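Haloacid dehalogenase-like hydrolase (Salmonella enterica subsp. enterica serovar Typhi, PDB 4EZE) probably catalyses the magnesium-dependent hydrolysis of O-phosphoserine to serine and phosphate, the last step of serine biosynthesis. Local coordinates at residues 249-254 with 275-280; 283-288 with 310-315. All coordinates share one frame; numbering follows the deposited sequence.

Interaction 1. Residues 249-254 with 275-280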
loop_
_atom_site.group_PDB
_atom_site.type_symbol
_atom_site.label_atom_id
_atom_site.label_comp_id
_atom_site.label_asym_id
_atom_site.label_seq_id
_atom_site.Cartn_x
_atom_site.Cartn_y
_atom_site.Cartn_z
ATOM N N GLN A 249 -2.349 12.482 9.124
ATOM C CA GLN A 249 -2.566 12.896 10.506
ATOM C C GLN A 249 -3.102 11.759 11.379
ATOM O O GLN A 249 -2.760 11.649 12.554
ATOM C CB GLN A 249 -3.521 14.091 10.548
ATOM C CG GLN A 249 -3.593 14.728 11.917
ATOM C CD GLN A 249 -2.273 15.368 12.283
ATOM O OE1 GLN A 249 -1.779 16.246 11.569
ATOM N NE2 GLN A 249 -1.688 14.932 13.393
ATOM N N THR A 250 -3.968 10.933 10.809
ATOM C CA THR A 250 -4.431 9.709 11.485
ATOM C C THR A 250 -3.238 8.788 11.752
ATOM O O THR A 250 -3.127 8.185 12.811
ATOM C CB THR A 250 -5.447 8.967 10.597
ATOM O OG1 THR A 250 -6.483 9.877 10.225
ATOM C CG2 THR A 250 -6.066 7.765 11.316
ATOM N N LEU A 251 -2.329 8.676 10.792
ATOM C CA LEU A 251 -1.157 7.842 11.020
ATOM C C LEU A 251 -0.301 8.407 12.140
ATOM O O LEU A 251 0.146 7.674 13.005
ATOM C CB LEU A 251 -0.344 7.699 9.751
ATOM C CG LEU A 251 0.767 6.660 9.819
ATOM C CD1 LEU A 251 0.255 5.322 10.350
ATOM C CD2 LEU A 251 1.362 6.500 8.425
ATOM N N VAL A 252 -0.082 9.719 12.112
ATOM C CA VAL A 252 0.709 10.392 13.121
ATOM C C VAL A 252 0.090 10.176 14.494
ATOM O O VAL A 252 0.769 9.754 15.449
ATOM C CB VAL A 252 0.781 11.901 12.841
ATOM C CG1 VAL A 252 1.437 12.636 14.008
ATOM C CG2 VAL A 252 1.558 12.142 11.569
ATOM N N ASP A 253 -1.207 10.454 14.584
ATOM C CA ASP A 253 -1.919 10.348 15.863
ATOM C C ASP A 253 -1.910 8.911 16.383
ATOM O O ASP A 253 -1.838 8.689 17.594
ATOM C CB ASP A 253 -3.356 10.930 15.791
ATOM C CG ASP A 253 -3.394 12.429 15.358
ATOM O OD1 ASP A 253 -2.329 13.078 15.249
ATOM O OD2 ASP A 253 -4.500 12.971 15.116
ATOM N N LEU A 254 -1.949 7.929 15.485
ATOM C CA LEU A 254 -1.995 6.529 15.927
ATOM C C LEU A 254 -0.636 6.127 16.433
ATOM O O LEU A 254 -0.508 5.374 17.398
ATOM C CB LEU A 254 -2.330 5.605 14.790
ATOM C CG LEU A 254 -2.359 4.115 15.135
ATOM C CD1 LEU A 254 -3.348 3.818 16.251
ATOM C CD2 LEU A 254 -2.771 3.332 13.895
ATOM N N LEU A 275 0.108 9.956 -0.933
ATOM C CA LEU A 275 1.475 10.521 -0.831
ATOM C C LEU A 275 1.877 11.100 0.549
ATOM O O LEU A 275 2.962 10.786 1.066
ATOM C CB LEU A 275 1.743 11.538 -1.934
ATOM C CG LEU A 275 2.037 10.921 -3.309
ATOM C CD1 LEU A 275 2.077 12.009 -4.369
ATOM C CD2 LEU A 275 3.357 10.173 -3.311
ATOM N N PRO A 276 1.030 11.963 1.143
ATOM C CA PRO A 276 1.409 12.549 2.433
ATOM C C PRO A 276 1.668 11.469 3.464
ATOM O O PRO A 276 2.690 11.491 4.154
ATOM C CB PRO A 276 0.183 13.364 2.803
ATOM C CG PRO A 276 -0.337 13.807 1.480
ATOM C CD PRO A 276 -0.150 12.631 0.570
ATOM N N MET A 277 0.754 10.510 3.532
ATOM C CA MET A 277 0.896 9.367 4.415
ATOM C C MET A 277 2.120 8.505 4.097
ATOM O O MET A 277 2.811 8.045 5.001
ATOM C CB MET A 277 -0.368 8.517 4.362
ATOM C CG MET A 277 -0.351 7.321 5.274
ATOM S SD MET A 277 -1.942 6.476 5.302
ATOM C CE MET A 277 -1.831 5.504 3.797
ATOM N N LEU A 278 2.399 8.265 2.828
ATOM C CA LEU A 278 3.562 7.431 2.500
ATOM C C LEU A 278 4.877 8.184 2.691
ATOM O O LEU A 278 5.912 7.588 3.040
ATOM C CB LEU A 278 3.491 6.921 1.061
ATOM C CG LEU A 278 2.278 6.119 0.612
ATOM C CD1 LEU A 278 2.448 5.818 -0.862
ATOM C CD2 LEU A 278 2.180 4.822 1.385
ATOM N N GLU A 279 4.850 9.486 2.432
ATOM C CA GLU A 279 6.059 10.283 2.589
ATOM C C GLU A 279 6.385 10.434 4.055
ATOM O O GLU A 279 7.552 10.463 4.437
ATOM C CB GLU A 279 5.923 11.642 1.928
ATOM C CG GLU A 279 6.172 11.586 0.428
ATOM C CD GLU A 279 5.769 12.870 -0.275
ATOM O OE1 GLU A 279 6.504 13.298 -1.188
ATOM O OE2 GLU A 279 4.719 13.453 0.080
ATOM N N HIS A 280 5.354 10.483 4.884
ATOM C CA HIS A 280 5.577 10.557 6.318
ATOM C C HIS A 280 6.115 9.242 6.904
ATOM O O HIS A 280 7.011 9.253 7.727
ATOM C CB HIS A 280 4.307 10.966 7.049
ATOM C CG HIS A 280 4.398 10.796 8.530
ATOM N ND1 HIS A 280 4.972 11.743 9.350
ATOM C CD2 HIS A 280 4.018 9.777 9.337
ATOM C CE1 HIS A 280 4.924 11.320 10.601
ATOM N NE2 HIS A 280 4.343 10.133 10.622
#
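Segments 249-254 and 275-280, on helices 244-258 and 275-280, come nearest at Leu-251 and Met-277, their CA atoms 7.1 Å apart, on axes that approach to 9.7 Å with N-to-C directions 37° apart. At that spacing the side chains do the bridging. Leu-251 points from its helix toward the other one, and its CD2 methyl packs on CG of Met-277 at 3.7 Å, the two chains crossing at roughly a right angle. The same methyl lies at the edge of the His-280 ring, near its plane, with CD2 of Leu-251 4.3 Å from CD2 of His-280. Over one face of that imidazole sits Val-252: its CG2 is 3.8 Å from the ring centroid and 23° off the normal, a CH-pi contact displaced toward the NE2–CE1 side, where CG2 of Val-252 stands 3.6 Å from NE2 of His-280. With the ring carbon CG of His-280 opposite the backbone N (chi1 169°), the imidazole extends toward helix 244-258 to meet the valine. Within helix 244-258, NE2 of Gln-249 donates to OD1 of Asp-253 at 2.7 Å, from the syn side but tilted out of the carboxylate plane, a bond from one turn to the next that takes no part in the contact. Both helices are connections of the Rossmann-like HAD core and lie against its parallel sheet: Leu-251 and Met-277 both touch Ala-267 and Ile-201. Cohesion between the two segments therefore rests on dispersion and one CH-pi contact, with Leu-251 and Met-277 buried against the strands and the imidazole bridging the partly exposed margin.

Interaction 2. Residues 283-288 with 310-315; sequences TGIAWK and LFLIED
Ile-285 and Leu-312 meet methyl to methyl, each side chain reaching toward the other tip to tip from a strand on one side and a loop on the other. CD1 of Ile-285 lies 3.2 Å from CD1 of Leu-312, shorter than normal van der Waals contact; the exact value is doubtful, and only close packing can be inferred. The same leucine methyl is also 3.9 Å from CG1 of Ile-285, so it rests against the outer part of the isoleucine. With CG opposite its own carbonyl carbon (chi1 -54°), Leu-312 sends CD1 toward the strand. Packing is easier at Thr-283, whose CG2 comes to 4.1 Å from CD1 of Leu-312 as the two chains cross obliquely. Thr-283 and Ile-285, alternate residues of strand 283-287, both point toward the loop. This strand belongs to the parallel sheet of the HAD core, where its backbone bonds to Ile-265, Ala-267 and Gly-269 of strand 265-269 and to His-299 of strand 299-301. Leu-312 also touches Phe-99 of strand 97-100, so the loop lies between the core and the separate antiparallel sheet near the N-terminus. Leu-312 sits within a turn in which O of Leu-310 accepts from N of Ile-313 and from N of Glu-314, each at 2.9 Å. The polar side lies further along, where Glu-314 is partly exposed and pairs with Lys-194, while the exposed Asp-315 forms a salt bridge with Lys-101.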
loop_
_atom_site.group_PDB
_atom_site.type_symbol
_atom_site.label_atom_id
_atom_site.label_comp_id
_atom_site.label_asym_id
_atom_site.label_seq_id
_atom_site.Cartn_x
_atom_site.Cartn_y
_atom_site.Cartn_z
ATOM N N THR A 283 9.071 3.923 6.251
ATOM C CA THR A 283 9.188 3.111 5.061
ATOM C C THR A 283 7.842 3.137 4.339
ATOM O O THR A 283 6.875 2.510 4.787
ATOM C CB THR A 283 9.581 1.680 5.420
ATOM O OG1 THR A 283 10.882 1.697 6.019
ATOM C CG2 THR A 283 9.596 0.791 4.170
ATOM N N GLY A 284 7.786 3.929 3.269
ATOM C CA GLY A 284 6.578 4.118 2.448
ATOM C C GLY A 284 6.694 3.200 1.249
ATOM O O GLY A 284 7.767 3.073 0.640
ATOM N N ILE A 285 5.604 2.515 0.937
ATOM C CA ILE A 285 5.629 1.519 -0.116
ATOM C C ILE A 285 4.557 1.829 -1.136
ATOM O O ILE A 285 3.404 1.923 -0.762
ATOM C CB ILE A 285 5.369 0.114 0.432
ATOM C CG1 ILE A 285 6.498 -0.285 1.392
ATOM C CG2 ILE A 285 5.278 -0.881 -0.718
ATOM C CD1 ILE A 285 6.149 -1.465 2.260
ATOM N N ALA A 286 4.938 1.941 -2.399
ATOM C CA ALA A 286 3.986 2.185 -3.454
ATOM C C ALA A 286 3.594 0.853 -4.049
ATOM O O ALA A 286 4.412 0.128 -4.565
ATOM C CB ALA A 286 4.586 3.080 -4.507
ATOM N N TRP A 287 2.318 0.540 -3.963
ATOM C CA TRP A 287 1.831 -0.730 -4.440
ATOM C C TRP A 287 1.191 -0.584 -5.805
ATOM O O TRP A 287 0.139 -0.002 -5.931
ATOM C CB TRP A 287 0.821 -1.270 -3.436
ATOM C CG TRP A 287 -0.053 -2.314 -3.963
ATOM C CD1 TRP A 287 -1.278 -2.148 -4.474
ATOM C CD2 TRP A 287 0.228 -3.703 -4.033
ATOM N NE1 TRP A 287 -1.792 -3.335 -4.869
ATOM C CE2 TRP A 287 -0.884 -4.316 -4.607
ATOM C CE3 TRP A 287 1.313 -4.487 -3.668
ATOM C CZ2 TRP A 287 -0.945 -5.673 -4.830
ATOM C CZ3 TRP A 287 1.252 -5.825 -3.886
ATOM C CH2 TRP A 287 0.133 -6.410 -4.463
ATOM N N LYS A 288 1.875 -1.061 -6.834
ATOM C CA LYS A 288 1.324 -1.095 -8.174
ATOM C C LYS A 288 0.732 0.272 -8.432
ATOM O O LYS A 288 -0.369 0.407 -8.918
ATOM C CB LYS A 288 0.329 -2.234 -8.315
ATOM C CG LYS A 288 1.004 -3.575 -8.122
ATOM C CD LYS A 288 0.103 -4.754 -8.392
ATOM C CE LYS A 288 0.882 -6.047 -8.258
ATOM N NZ LYS A 288 0.009 -7.245 -8.264
ATOM N N LEU A 310 7.791 -9.055 3.697
ATOM C CA LEU A 310 8.780 -9.734 4.533
ATOM C C LEU A 310 10.131 -9.018 4.547
ATOM O O LEU A 310 10.730 -8.843 5.613
ATOM C CB LEU A 310 8.988 -11.169 4.076
ATOM C CG LEU A 310 9.766 -11.953 5.136
ATOM C CD1 LEU A 310 8.904 -12.093 6.372
ATOM C CD2 LEU A 310 10.162 -13.310 4.607
ATOM N N PHE A 311 10.620 -8.623 3.367
ATOM C CA PHE A 311 11.965 -8.019 3.253
ATOM C C PHE A 311 12.147 -6.737 4.036
ATOM O O PHE A 311 13.257 -6.261 4.226
ATOM C CB PHE A 311 12.370 -7.835 1.788
ATOM C CG PHE A 311 12.486 -9.133 1.071
ATOM C CD1 PHE A 311 11.416 -9.618 0.328
ATOM C CD2 PHE A 311 13.618 -9.924 1.231
ATOM C CE1 PHE A 311 11.489 -10.846 -0.303
ATOM C CE2 PHE A 311 13.708 -11.157 0.600
ATOM C CZ PHE A 311 12.645 -11.623 -0.167
ATOM N N LEU A 312 11.051 -6.173 4.503
ATOM C CA LEU A 312 11.164 -4.932 5.202
ATOM C C LEU A 312 10.906 -5.128 6.698
ATOM O O LEU A 312 10.916 -4.164 7.446
ATOM C CB LEU A 312 10.175 -3.918 4.637
ATOM C CG LEU A 312 10.228 -3.656 3.131
ATOM C CD1 LEU A 312 8.935 -2.965 2.741
ATOM C CD2 LEU A 312 11.398 -2.802 2.715
ATOM N N ILE A 313 10.663 -6.357 7.138
ATOM C CA ILE A 313 10.401 -6.553 8.562
ATOM C C ILE A 313 11.156 -7.717 9.189
ATOM O O ILE A 313 11.247 -7.798 10.414
ATOM C CB ILE A 313 8.898 -6.688 8.861
ATOM C CG1 ILE A 313 8.347 -7.976 8.264
ATOM C CG2 ILE A 313 8.146 -5.478 8.318
ATOM C CD1 ILE A 313 6.914 -8.220 8.682
ATOM N N GLU A 314 11.693 -8.602 8.355
ATOM C CA GLU A 314 12.501 -9.746 8.817
ATOM C C GLU A 314 13.989 -9.448 8.588
ATOM O O GLU A 314 14.402 -9.173 7.469
ATOM C CB GLU A 314 12.109 -11.030 8.076
ATOM C CG GLU A 314 12.963 -12.247 8.429
ATOM C CD GLU A 314 13.201 -12.360 9.941
ATOM O OE1 GLU A 314 12.231 -12.570 10.696
ATOM O OE2 GLU A 314 14.357 -12.239 10.387
ATOM N N ASP A 315 14.785 -9.482 9.651
ATOM C CA ASP A 315 16.184 -9.079 9.574
ATOM C C ASP A 315 17.034 -10.243 9.080
ATOM O O ASP A 315 18.092 -10.052 8.479
ATOM C CB ASP A 315 16.658 -8.626 10.952
ATOM C CG ASP A 315 18.054 -8.055 10.934
ATOM O OD1 ASP A 315 18.296 -7.051 10.223
ATOM O OD2 ASP A 315 18.911 -8.599 11.660
#

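In the fold
Interactions 1 and 2 follow one another along the chain, helix 275-280 leading into strand 283-287, and their centres are 16 Å apart. They touch where CD2 of Leu-278 packs 3.8 Å from O of Ile-285. Both pack on strand 265-269 but from opposite faces of the parallel sheet: interaction 1 on Ile-265 and Ala-267, interaction 2 on Ile-266 and Cys-268. Interaction 1 is nearer the catalytic centre: the side chain of Met-277 is about 5 Å from that of Asp-114, the predicted nucleophile, and about 8 Å from the sodium ion held by Asp-114, Asp-116 and Asp-270. In interaction 2, the Ile-285 side chain is about 10 Å from that of Asp-114 and about 13 Å from the sodium.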